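Local coordinates for porin protein associated with imipenem resistance (Acinetobacter baumannii, PDB 4FUV) that forms an eight-stranded outer-membrane beta-barrel that is probably involved in ornithine and imipenem transport and is associated with imipenem resistance, at residues R22-A33 with M70-E80; T117-Q125 with Q192-E201. All blocks are in the same frame, centred on the assembly; numbering follows the deposited sequence. Where two conformers were deposited one is given.

Overall arrangement
Contacts 1 and 2 lie in series along the chain, with centres 34 Å apart and nearest atoms about 18 Å apart, so they do not touch. Contact 1 crosses the inside of the barrel, its centre 10 Å from that of the chain, and places charged and polar side chains in the interior. The outward surfaces of its strands carry detergent, consistent with the membrane-embedded zone. Contact 2 lies 25 Å from the chain centre, at the end remote from both termini and therefore probably extracellular. There, residues 117-125 form part of a hairpin packed against the helix that starts at Leu194. In contact 2 the side chain of Glu201 is about 12 Å from a bound C8E detergent.

Contact 1 of 2, residues R22-A33 with M70-E80; sequences RAEVGTTGYGGA and MDNNNVYLNAE. With C8E ((hydroxyethyloxy)tri(ethyloxy)octane), chain F; C8E ((hydroxyethyloxy)tri(ethyloxy)octane), chain C; C8E ((hydroxyethyloxy)tri(ethyloxy)octane), chain D.
Arg22 and Tyr76 meet because each holds CG between its backbone N and carbonyl carbon (chi1 75° and 68°), and the arginine, extended from CG to NE, carries its guanidinium to the tyrosine hydroxyl. The guanidinium and ring planes are only 22° apart. Arg22 NH2 donates an almost straight, in-plane hydrogen bond to Tyr76 OH at 3.0 Å, while NH1 reaches the syn lone pair of Glu80 OE2 at 2.8 Å. Water 1 links Arg22 NH2 with that same carboxylate oxygen. Glu24 completes the salt-bridge network: its OE1 accepts from Arg22 NE at 2.8 Å, from a position tilted out of the guanidinium plane. Tyr76 OH appears to donate to Glu24 OE2, but the modelled separation is implausibly short and its details are doubtful; Lys218 and Asn49 also bind this oxygen. All three guanidinium nitrogens are thus engaged, which fixes the rotation of this buried cation, and Ala33 CB rests 3.4 Å from Tyr76 OH.

Farther along, the type I turn from Gly26 to Gly29 packs against residues 70-74 of the other strand. Met70 SD lies 3.3 Å from Thr27 O, and Asn74 ND2 makes a weak bond to Thr28 O at 3.1 Å, although this amide is bonded chiefly to Asn106.

Such a charged and polar filling is familiar from the interior of small outer-membrane barrels. Val75 and Tyr30 touch detergent on the outer surface. Strand 42-56 runs between strands 29-37 and 64-81, while Tyr96 of strand 95-114 packs on Glu80.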
loop_
_atom_site.group_PDB
_atom_site.type_symbol
_atom_site.label_atom_id
_atom_site.label_comp_id
_atom_site.label_asym_id
_atom_site.label_seq_id
_atom_site.Cartn_x
_atom_site.Cartn_y
_atom_site.Cartn_z
ATOM N N ARG A 22 5.503 17.999 -31.172
ATOM C CA ARG A 22 5.009 17.726 -29.842
ATOM C C ARG A 22 6.075 18.028 -28.810
ATOM O O ARG A 22 7.267 17.979 -29.109
ATOM C CB ARG A 22 4.503 16.283 -29.729
ATOM C CG ARG A 22 5.577 15.202 -29.658
ATOM C CD ARG A 22 4.972 13.797 -29.661
ATOM N NE ARG A 22 6.010 12.766 -29.691
ATOM C CZ ARG A 22 5.880 11.560 -30.244
ATOM N NH1 ARG A 22 4.735 11.193 -30.829
ATOM N NH2 ARG A 22 6.905 10.708 -30.205
ATOM N N ALA A 23 5.625 18.369 -27.610
ATOM C CA ALA A 23 6.499 18.539 -26.462
ATOM C C ALA A 23 6.190 17.415 -25.498
ATOM O O ALA A 23 5.024 17.055 -25.319
ATOM C CB ALA A 23 6.244 19.888 -25.796
ATOM N N GLU A 24 7.225 16.865 -24.865
ATOM C CA GLU A 24 7.033 15.702 -24.026
ATOM C C GLU A 24 8.007 15.672 -22.859
ATOM O O GLU A 24 9.098 16.248 -22.913
ATOM C CB GLU A 24 7.157 14.417 -24.860
ATOM C CG GLU A 24 8.574 14.141 -25.403
ATOM C CD GLU A 24 8.565 13.369 -26.726
ATOM O OE1 GLU A 24 7.561 13.456 -27.471
ATOM O OE2 GLU A 24 9.552 12.669 -27.021
ATOM N N VAL A 25 7.578 14.996 -21.803
ATOM C CA VAL A 25 8.373 14.776 -20.612
ATOM C C VAL A 25 8.176 13.315 -20.212
ATOM O O VAL A 25 7.052 12.795 -20.205
ATOM C CB VAL A 25 7.959 15.736 -19.469
ATOM C CG1 VAL A 25 6.452 15.654 -19.185
ATOM C CG2 VAL A 25 8.759 15.472 -18.222
ATOM N N GLY A 26 9.273 12.629 -19.929
ATOM C CA GLY A 26 9.157 11.239 -19.534
ATOM C C GLY A 26 10.392 10.686 -18.864
ATOM O O GLY A 26 11.306 11.430 -18.490
ATOM N N THR A 27 10.433 9.365 -18.737
ATOM C CA THR A 27 11.487 8.711 -17.969
ATOM C C THR A 27 12.861 8.718 -18.657
ATOM O O THR A 27 13.888 8.434 -18.019
ATOM C CB THR A 27 11.087 7.269 -17.584
ATOM O OG1 THR A 27 10.842 6.496 -18.762
ATOM C CG2 THR A 27 9.824 7.271 -16.719
ATOM N N THR A 28 12.887 9.040 -19.949
ATOM C CA THR A 28 14.160 9.205 -20.650
ATOM C C THR A 28 14.464 10.677 -20.934
ATOM O O THR A 28 15.241 11.006 -21.827
ATOM C CB THR A 28 14.227 8.398 -21.957
ATOM O OG1 THR A 28 13.107 8.728 -22.787
ATOM C CG2 THR A 28 14.237 6.898 -21.668
ATOM N N GLY A 29 13.847 11.555 -20.154
ATOM C CA GLY A 29 14.094 12.978 -20.264
ATOM C C GLY A 29 12.940 13.719 -20.912
ATOM O O GLY A 29 11.866 13.159 -21.179
ATOM N N TYR A 30 13.175 14.997 -21.167
ATOM C CA TYR A 30 12.184 15.862 -21.768
ATOM C C TYR A 30 12.693 16.389 -23.097
ATOM O O TYR A 30 13.893 16.385 -23.373
ATOM C CB TYR A 30 11.808 17.014 -20.826
ATOM C CG TYR A 30 12.980 17.829 -20.344
ATOM C CD1 TYR A 30 13.804 17.368 -19.318
ATOM C CD2 TYR A 30 13.264 19.068 -20.906
ATOM C CE1 TYR A 30 14.887 18.119 -18.872
ATOM C CE2 TYR A 30 14.348 19.830 -20.465
ATOM C CZ TYR A 30 15.153 19.350 -19.453
ATOM O OH TYR A 30 16.224 20.100 -19.016
ATOM N N GLY A 31 11.762 16.833 -23.926
ATOM C CA GLY A 31 12.106 17.378 -25.221
ATOM C C GLY A 31 10.875 17.369 -26.096
ATOM O O GLY A 31 9.800 17.808 -25.677
ATOM N N GLY A 32 11.026 16.862 -27.312
ATOM C CA GLY A 32 9.890 16.737 -28.203
ATOM C C GLY A 32 10.276 16.151 -29.537
ATOM O O GLY A 32 11.387 15.656 -29.702
ATOM N N ALA A 33 9.358 16.236 -30.493
ATOM C CA ALA A 33 9.537 15.606 -31.794
ATOM C C ALA A 33 8.837 16.389 -32.895
ATOM O O ALA A 33 7.880 17.124 -32.643
ATOM C CB ALA A 33 9.020 14.135 -31.773
ATOM N N MET A 70 19.799 11.959 -12.916
ATOM C CA MET A 70 19.579 11.340 -14.211
ATOM C C MET A 70 19.983 12.300 -15.320
ATOM O O MET A 70 19.601 13.464 -15.315
ATOM C CB MET A 70 18.120 10.913 -14.366
ATOM C CG MET A 70 17.785 10.324 -15.733
ATOM S SD MET A 70 16.076 9.762 -15.899
ATOM C CE MET A 70 15.201 11.306 -16.197
ATOM N N ASP A 71 20.755 11.801 -16.276
ATOM C CA ASP A 71 21.188 12.607 -17.407
ATOM C C ASP A 71 20.827 11.862 -18.687
ATOM O O ASP A 71 21.170 10.693 -18.845
ATOM C CB ASP A 71 22.696 12.862 -17.319
ATOM C CG ASP A 71 23.198 13.806 -18.389
ATOM O OD1 ASP A 71 22.376 14.522 -19.002
ATOM O OD2 ASP A 71 24.425 13.837 -18.615
ATOM N N ASN A 72 20.121 12.536 -19.590
ATOM C CA ASN A 72 19.647 11.908 -20.820
ATOM C C ASN A 72 20.112 12.660 -22.070
ATOM O O ASN A 72 20.300 13.880 -22.050
ATOM C CB ASN A 72 18.115 11.776 -20.817
ATOM C CG ASN A 72 17.558 11.331 -19.465
ATOM O OD1 ASN A 72 17.314 12.153 -18.578
ATOM N ND2 ASN A 72 17.346 10.029 -19.310
ATOM N N ASN A 73 20.296 11.917 -23.155
ATOM C CA ASN A 73 20.739 12.487 -24.419
ATOM C C ASN A 73 20.374 11.515 -25.523
ATOM O O ASN A 73 21.221 10.798 -26.049
ATOM C CB ASN A 73 22.251 12.744 -24.402
ATOM C CG ASN A 73 22.710 13.607 -25.570
ATOM O OD1 ASN A 73 22.026 14.552 -25.977
ATOM N ND2 ASN A 73 23.868 13.279 -26.121
ATOM N N ASN A 74 19.092 11.496 -25.861
ATOM C CA ASN A 74 18.549 10.505 -26.767
ATOM C C ASN A 74 17.950 11.143 -28.018
ATOM O O ASN A 74 17.270 12.169 -27.927
ATOM C CB ASN A 74 17.468 9.732 -26.031
ATOM C CG ASN A 74 17.958 9.188 -24.707
ATOM O OD1 ASN A 74 18.940 8.450 -24.654
ATOM N ND2 ASN A 74 17.287 9.564 -23.628
ATOM N N VAL A 75 18.218 10.538 -29.174
ATOM C CA VAL A 75 17.569 10.918 -30.429
ATOM C C VAL A 75 16.806 9.709 -30.952
ATOM O O VAL A 75 17.373 8.621 -31.054
ATOM C CB VAL A 75 18.590 11.317 -31.521
ATOM C CG1 VAL A 75 17.871 11.668 -32.824
ATOM C CG2 VAL A 75 19.458 12.461 -31.061
ATOM N N TYR A 76 15.543 9.890 -31.319
ATOM C CA TYR A 76 14.751 8.744 -31.767
ATOM C C TYR A 76 13.967 8.981 -33.048
ATOM O O TYR A 76 13.539 10.106 -33.360
ATOM C CB TYR A 76 13.826 8.246 -30.646
ATOM C CG TYR A 76 12.701 9.213 -30.275
ATOM C CD1 TYR A 76 11.483 9.198 -30.962
ATOM C CD2 TYR A 76 12.846 10.118 -29.231
ATOM C CE1 TYR A 76 10.449 10.072 -30.628
ATOM C CE2 TYR A 76 11.825 11.005 -28.891
ATOM C CZ TYR A 76 10.612 10.962 -29.594
ATOM O OH TYR A 76 9.566 11.810 -29.288
ATOM N N LEU A 77 13.787 7.906 -33.796
ATOM C CA LEU A 77 12.935 7.943 -34.976
ATOM C C LEU A 77 11.948 6.781 -34.900
ATOM O O LEU A 77 12.347 5.607 -34.917
ATOM C CB LEU A 77 13.770 7.852 -36.245
ATOM C CG LEU A 77 12.961 7.881 -37.537
ATOM C CD1 LEU A 77 12.196 9.204 -37.651
ATOM C CD2 LEU A 77 13.870 7.671 -38.732
ATOM N N ASN A 78 10.667 7.110 -34.785
ATOM C CA ASN A 78 9.623 6.089 -34.721
ATOM C C ASN A 78 8.624 6.174 -35.852
ATOM O O ASN A 78 8.194 7.269 -36.233
ATOM C CB ASN A 78 8.848 6.171 -33.401
ATOM C CG ASN A 78 9.704 5.834 -32.218
ATOM O OD1 ASN A 78 10.574 4.987 -32.318
ATOM N ND2 ASN A 78 9.467 6.499 -31.090
ATOM N N ALA A 79 8.245 5.013 -36.367
ATOM C CA ALA A 79 7.004 4.891 -37.140
ATOM C C ALA A 79 5.853 4.765 -36.152
ATOM O O ALA A 79 5.966 4.053 -35.144
ATOM C CB ALA A 79 7.059 3.667 -38.035
ATOM N N GLU A 80 4.746 5.451 -36.421
ATOM C CA GLU A 80 3.541 5.268 -35.620
ATOM C C GLU A 80 2.402 4.700 -36.478
ATOM O O GLU A 80 2.013 5.273 -37.496
ATOM C CB GLU A 80 3.112 6.579 -34.946
ATOM C CG GLU A 80 4.234 7.253 -34.151
ATOM C CD GLU A 80 3.749 8.460 -33.363
ATOM O OE1 GLU A 80 2.692 9.036 -33.717
ATOM O OE2 GLU A 80 4.426 8.828 -32.382
HETATM C C4 C8E F . -1.973 14.523 -20.301
HETATM C C5 C8E F . -0.556 14.850 -20.754
HETATM C C6 C8E F . -0.360 16.357 -20.902
HETATM C C7 C8E F . 1.045 16.766 -20.471
HETATM O O9 C8E F . 5.310 18.677 -21.891
HETATM C C10 C8E F . 5.995 19.875 -21.590
HETATM C C11 C8E F . 7.485 19.586 -21.412
HETATM O O12 C8E F . 8.239 19.982 -22.544
HETATM C C13 C8E F . 9.561 20.348 -22.208
HETATM C C14 C8E F . 10.122 21.308 -23.248
HETATM C C16 C8E F . 13.579 20.589 -24.320
HETATM C C17 C8E F . 14.565 19.910 -25.264
HETATM O O18 C8E F . 15.877 20.318 -24.944
HETATM C C19 C8E F . 16.266 19.921 -23.650
HETATM C C20 C8E F . 17.760 20.176 -23.468
HETATM O O21 C8E F . 17.948 20.906 -22.277
HETATM C C1 C8E C . 14.423 17.019 -33.897
HETATM C C2 C8E C . 15.571 16.085 -33.517
HETATM C C3 C8E C . 16.890 16.843 -33.414
HETATM C C4 C8E C . 18.090 15.916 -33.231
HETATM C C5 C8E C . 18.881 16.272 -31.979
HETATM C C6 C8E C . 20.391 16.091 -32.131
HETATM C C7 C8E C . 21.012 15.644 -30.808
HETATM C C8 C8E C . 22.509 15.389 -30.939
HETATM O O9 C8E C . 22.969 14.604 -29.860
HETATM C C10 C8E C . 23.144 13.248 -30.207
HETATM C C1 C8E D . 1.784 7.872 -18.164
HETATM C C2 C8E D . 2.617 6.912 -19.004
HETATM C C3 C8E D . 3.565 6.121 -18.110
HETATM C C5 C8E D . 7.203 3.470 -17.554
HETATM C C6 C8E D . 8.323 2.485 -17.240
HETATM C C7 C8E D . 9.067 2.845 -15.955
HETATM C C8 C8E D . 10.280 3.743 -16.190
HETATM O O9 C8E D . 11.424 3.258 -15.509
HETATM C C10 C8E D . 12.618 3.824 -16.016
HETATM C C11 C8E D . 13.802 3.571 -15.084
HETATM O O12 C8E D . 14.531 2.449 -15.531
HETATM C C13 C8E D . 15.904 2.471 -15.197
HETATM C C14 C8E D . 16.530 1.227 -15.812
HETATM O O15 C8E D . 15.473 0.316 -16.035
HETATM C C16 C8E D . 15.675 -0.970 -15.490
HETATM C C17 C8E D . 14.742 -1.957 -16.181
HETATM O O18 C8E D . 13.898 -2.542 -15.217
HETATM O O HOH W 1 6.576 7.894 -31.095
#

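Contact 2 of 2, residues T117-Q125 with Q192-E201; sequences TRSFRVNNQ and QSLEEAVNAE. With SO4 (sulfate ion), chain B.
Gln125 and Gln192 are joined by a two-way hydrogen-bonded pairing of side-chain amide with backbone. Gln192 N donates to Gln125 OE1 at 2.9 Å, in the carbonyl plane and on a lone pair, and Gln125 NE2 returns a bond to Gln192 O at 2.7 Å. The fully extended Gln125 chain (chi1 -179°) delivers both ends of its amide there. Asn123 ND2 donates to Gln192 OE1 at 2.8 Å across amide planes 51° apart, and water 3 joins that oxygen to Gln125 OE1. Asn123 N points its hydrogen almost straight at Glu201 OE1, 2.8 Å away, meeting it from above the carboxylate plane.

These bonds fasten the type I' turn of a beta-hairpin, Val122 to Gln125, to Gln192, just before helix 194-207, and to Glu201 within it. The helix opens with a capping box between Ser193 and Glu196.

Apolar packing accompanies these bonds. Val122 CG1 sits 3.7 Å from Ala197 CB and also reaches Val198, while Leu194 CD1 approaches the edge of the Phe120 ring, 4.0 Å from CE2. Phe127 of strand 125-129 also touches Leu194 and Ala197.

Away from the helix, just before strand 119-122, Arg118 NH1 bonds O2 of a sulfate, probably from the crystallisation liquor, at 2.8 Å, and its NE pairs with Asp126 of the second subunit.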
loop_
_atom_site.group_PDB
_atom_site.type_symbol
_atom_site.label_atom_id
_atom_site.label_comp_id
_atom_site.label_asym_id
_atom_site.label_seq_id
_atom_site.Cartn_x
_atom_site.Cartn_y
_atom_site.Cartn_z
ATOM N N THR A 117 20.481 1.948 12.700
ATOM C CA THR A 117 19.597 0.943 13.317
ATOM C C THR A 117 18.427 0.474 12.461
ATOM O O THR A 117 17.636 -0.347 12.925
ATOM C CB THR A 117 19.000 1.378 14.675
ATOM O OG1 THR A 117 17.950 2.317 14.437
ATOM C CG2 THR A 117 20.060 1.998 15.580
ATOM N N ARG A 118 18.292 0.989 11.238
ATOM C CA ARG A 118 17.145 0.617 10.414
ATOM C C ARG A 118 17.456 -0.544 9.477
ATOM O O ARG A 118 18.582 -0.691 8.980
ATOM C CB ARG A 118 16.600 1.812 9.605
ATOM C CG ARG A 118 16.146 3.003 10.452
ATOM C CD ARG A 118 15.168 2.604 11.556
ATOM N NE ARG A 118 13.935 2.025 11.022
ATOM C CZ ARG A 118 12.852 2.738 10.716
ATOM N NH1 ARG A 118 12.857 4.055 10.880
ATOM N NH2 ARG A 118 11.765 2.135 10.239
ATOM N N SER A 119 16.445 -1.367 9.233
ATOM C CA SER A 119 16.589 -2.471 8.297
ATOM C C SER A 119 16.445 -2.008 6.846
ATOM O O SER A 119 15.791 -1.010 6.551
ATOM C CB SER A 119 15.569 -3.571 8.592
ATOM O OG SER A 119 14.258 -3.075 8.451
ATOM N N PHE A 120 17.085 -2.751 5.959
ATOM C CA PHE A 120 17.038 -2.511 4.533
ATOM C C PHE A 120 17.407 -3.838 3.891
ATOM O O PHE A 120 17.982 -4.714 4.549
ATOM C CB PHE A 120 18.017 -1.401 4.130
ATOM C CG PHE A 120 19.477 -1.730 4.394
ATOM C CD1 PHE A 120 20.001 -1.653 5.677
ATOM C CD2 PHE A 120 20.322 -2.096 3.353
ATOM C CE1 PHE A 120 21.331 -1.956 5.919
ATOM C CE2 PHE A 120 21.668 -2.394 3.594
ATOM C CZ PHE A 120 22.166 -2.321 4.865
ATOM N N ARG A 121 17.088 -3.988 2.614
ATOM C CA ARG A 121 17.205 -5.285 1.940
ATOM C C ARG A 121 18.099 -5.157 0.714
ATOM O O ARG A 121 17.938 -4.226 -0.075
ATOM C CB ARG A 121 15.814 -5.770 1.514
ATOM C CG ARG A 121 15.721 -7.212 1.031
ATOM C CD ARG A 121 14.235 -7.632 1.012
ATOM N NE ARG A 121 14.004 -8.981 0.492
ATOM C CZ ARG A 121 14.232 -10.104 1.166
ATOM N NH1 ARG A 121 14.729 -10.061 2.398
ATOM N NH2 ARG A 121 13.974 -11.281 0.603
ATOM N N VAL A 122 19.054 -6.074 0.566
ATOM C CA VAL A 122 19.948 -6.059 -0.590
ATOM C C VAL A 122 20.063 -7.471 -1.152
ATOM O O VAL A 122 20.387 -8.415 -0.421
ATOM C CB VAL A 122 21.358 -5.511 -0.236
ATOM C CG1 VAL A 122 22.250 -5.483 -1.474
ATOM C CG2 VAL A 122 21.258 -4.111 0.367
ATOM N N ASN A 123 19.777 -7.624 -2.444
ATOM C CA ASN A 123 19.791 -8.947 -3.078
ATOM C C ASN A 123 18.961 -9.984 -2.301
ATOM O O ASN A 123 19.407 -11.111 -2.072
ATOM C CB ASN A 123 21.236 -9.438 -3.239
ATOM C CG ASN A 123 21.351 -10.646 -4.146
ATOM O OD1 ASN A 123 20.733 -10.698 -5.205
ATOM N ND2 ASN A 123 22.138 -11.636 -3.724
ATOM N N ASN A 124 17.762 -9.589 -1.880
ATOM C CA ASN A 124 16.832 -10.493 -1.184
ATOM C C ASN A 124 17.327 -10.963 0.178
ATOM O O ASN A 124 16.917 -12.015 0.674
ATOM C CB ASN A 124 16.454 -11.695 -2.065
ATOM C CG ASN A 124 15.829 -11.270 -3.380
ATOM O OD1 ASN A 124 15.077 -10.300 -3.429
ATOM N ND2 ASN A 124 16.159 -11.977 -4.454
ATOM N N GLN A 125 18.217 -10.179 0.774
ATOM C CA GLN A 125 18.692 -10.453 2.121
ATOM C C GLN A 125 18.499 -9.209 2.975
ATOM O O GLN A 125 18.740 -8.082 2.520
ATOM C CB GLN A 125 20.158 -10.886 2.120
ATOM C CG GLN A 125 20.687 -11.216 3.507
ATOM C CD GLN A 125 22.111 -11.747 3.503
ATOM O OE1 GLN A 125 22.501 -12.515 2.622
ATOM N NE2 GLN A 125 22.889 -11.358 4.512
ATOM N N GLN A 192 25.077 -13.870 2.864
ATOM C CA GLN A 192 25.998 -12.916 2.264
ATOM C C GLN A 192 26.360 -11.798 3.213
ATOM O O GLN A 192 25.537 -11.348 4.005
ATOM C CB GLN A 192 25.349 -12.280 1.013
ATOM C CG GLN A 192 25.178 -13.243 -0.156
ATOM C CD GLN A 192 24.624 -12.565 -1.412
ATOM O OE1 GLN A 192 23.554 -11.943 -1.385
ATOM N NE2 GLN A 192 25.358 -12.682 -2.515
ATOM N N SER A 193 27.590 -11.319 3.105
ATOM C CA SER A 193 27.951 -10.059 3.728
ATOM C C SER A 193 27.340 -8.938 2.895
ATOM O O SER A 193 26.942 -9.153 1.741
ATOM C CB SER A 193 29.464 -9.895 3.721
ATOM O OG SER A 193 29.911 -9.766 2.382
ATOM N N LEU A 194 27.268 -7.747 3.475
ATOM C CA LEU A 194 26.753 -6.575 2.766
ATOM C C LEU A 194 27.471 -6.355 1.433
ATOM O O LEU A 194 26.822 -6.108 0.417
ATOM C CB LEU A 194 26.886 -5.323 3.644
ATOM C CG LEU A 194 26.376 -4.017 3.024
ATOM C CD1 LEU A 194 24.979 -4.225 2.452
ATOM C CD2 LEU A 194 26.356 -2.915 4.071
ATOM N N GLU A 195 28.807 -6.444 1.449
ATOM C CA GLU A 195 29.612 -6.225 0.245
ATOM C C GLU A 195 29.245 -7.212 -0.866
ATOM O O GLU A 195 29.131 -6.838 -2.031
ATOM C CB GLU A 195 31.116 -6.318 0.557
ATOM C CG GLU A 195 31.685 -5.132 1.319
ATOM C CD GLU A 195 31.463 -5.206 2.840
ATOM O OE1 GLU A 195 30.818 -6.165 3.338
ATOM O OE2 GLU A 195 31.944 -4.287 3.538
ATOM N N GLU A 196 29.040 -8.469 -0.495
ATOM C CA GLU A 196 28.713 -9.501 -1.465
ATOM C C GLU A 196 27.298 -9.350 -1.987
ATOM O O GLU A 196 27.026 -9.613 -3.159
ATOM C CB GLU A 196 28.865 -10.877 -0.823
ATOM C CG GLU A 196 30.305 -11.247 -0.537
ATOM C CD GLU A 196 30.419 -12.471 0.354
ATOM O OE1 GLU A 196 29.557 -12.641 1.244
ATOM O OE2 GLU A 196 31.363 -13.261 0.161
ATOM N N ALA A 197 26.391 -8.965 -1.098
ATOM C CA ALA A 197 25.010 -8.747 -1.480
ATOM C C ALA A 197 24.975 -7.601 -2.504
ATOM O O ALA A 197 24.325 -7.712 -3.546
ATOM C CB ALA A 197 24.141 -8.438 -0.252
ATOM N N VAL A 198 25.713 -6.527 -2.227
ATOM C CA VAL A 198 25.767 -5.379 -3.143
ATOM C C VAL A 198 26.294 -5.755 -4.534
ATOM O O VAL A 198 25.672 -5.437 -5.551
ATOM C CB VAL A 198 26.595 -4.218 -2.553
ATOM C CG1 VAL A 198 26.922 -3.204 -3.619
ATOM C CG2 VAL A 198 25.823 -3.554 -1.418
ATOM N N ASN A 199 27.429 -6.444 -4.563
ATOM C CA ASN A 199 28.003 -7.011 -5.788
ATOM C C ASN A 199 27.103 -8.020 -6.493
ATOM O O ASN A 199 27.139 -8.139 -7.716
ATOM C CB ASN A 199 29.345 -7.686 -5.476
ATOM C CG ASN A 199 30.415 -6.693 -5.105
ATOM O OD1 ASN A 199 30.313 -5.513 -5.440
ATOM N ND2 ASN A 199 31.457 -7.162 -4.420
ATOM N N ALA A 200 26.325 -8.771 -5.717
ATOM C CA ALA A 200 25.368 -9.699 -6.302
ATOM C C ALA A 200 24.341 -8.910 -7.097
ATOM O O ALA A 200 23.998 -9.285 -8.214
ATOM C CB ALA A 200 24.684 -10.508 -5.239
ATOM N N GLU A 201 23.871 -7.808 -6.516
ATOM C CA GLU A 201 22.892 -6.947 -7.179
ATOM C C GLU A 201 23.460 -6.264 -8.421
ATOM O O GLU A 201 22.781 -6.160 -9.430
ATOM C CB GLU A 201 22.310 -5.924 -6.212
ATOM C CG GLU A 201 20.939 -6.345 -5.690
ATOM C CD GLU A 201 20.268 -5.256 -4.891
ATOM O OE1 GLU A 201 19.227 -5.526 -4.259
ATOM O OE2 GLU A 201 20.787 -4.125 -4.900
HETATM S S SO4 B . 9.120 4.598 10.202
HETATM O O1 SO4 B . 8.715 3.290 9.697
HETATM O O2 SO4 B . 10.484 4.889 9.766
HETATM O O3 SO4 B . 8.226 5.622 9.665
HETATM O O4 SO4 B . 9.053 4.606 11.663
HETATM O O HOH W 2 16.510 -7.140 -2.813
HETATM O O HOH W 3 22.067 -13.275 0.148
#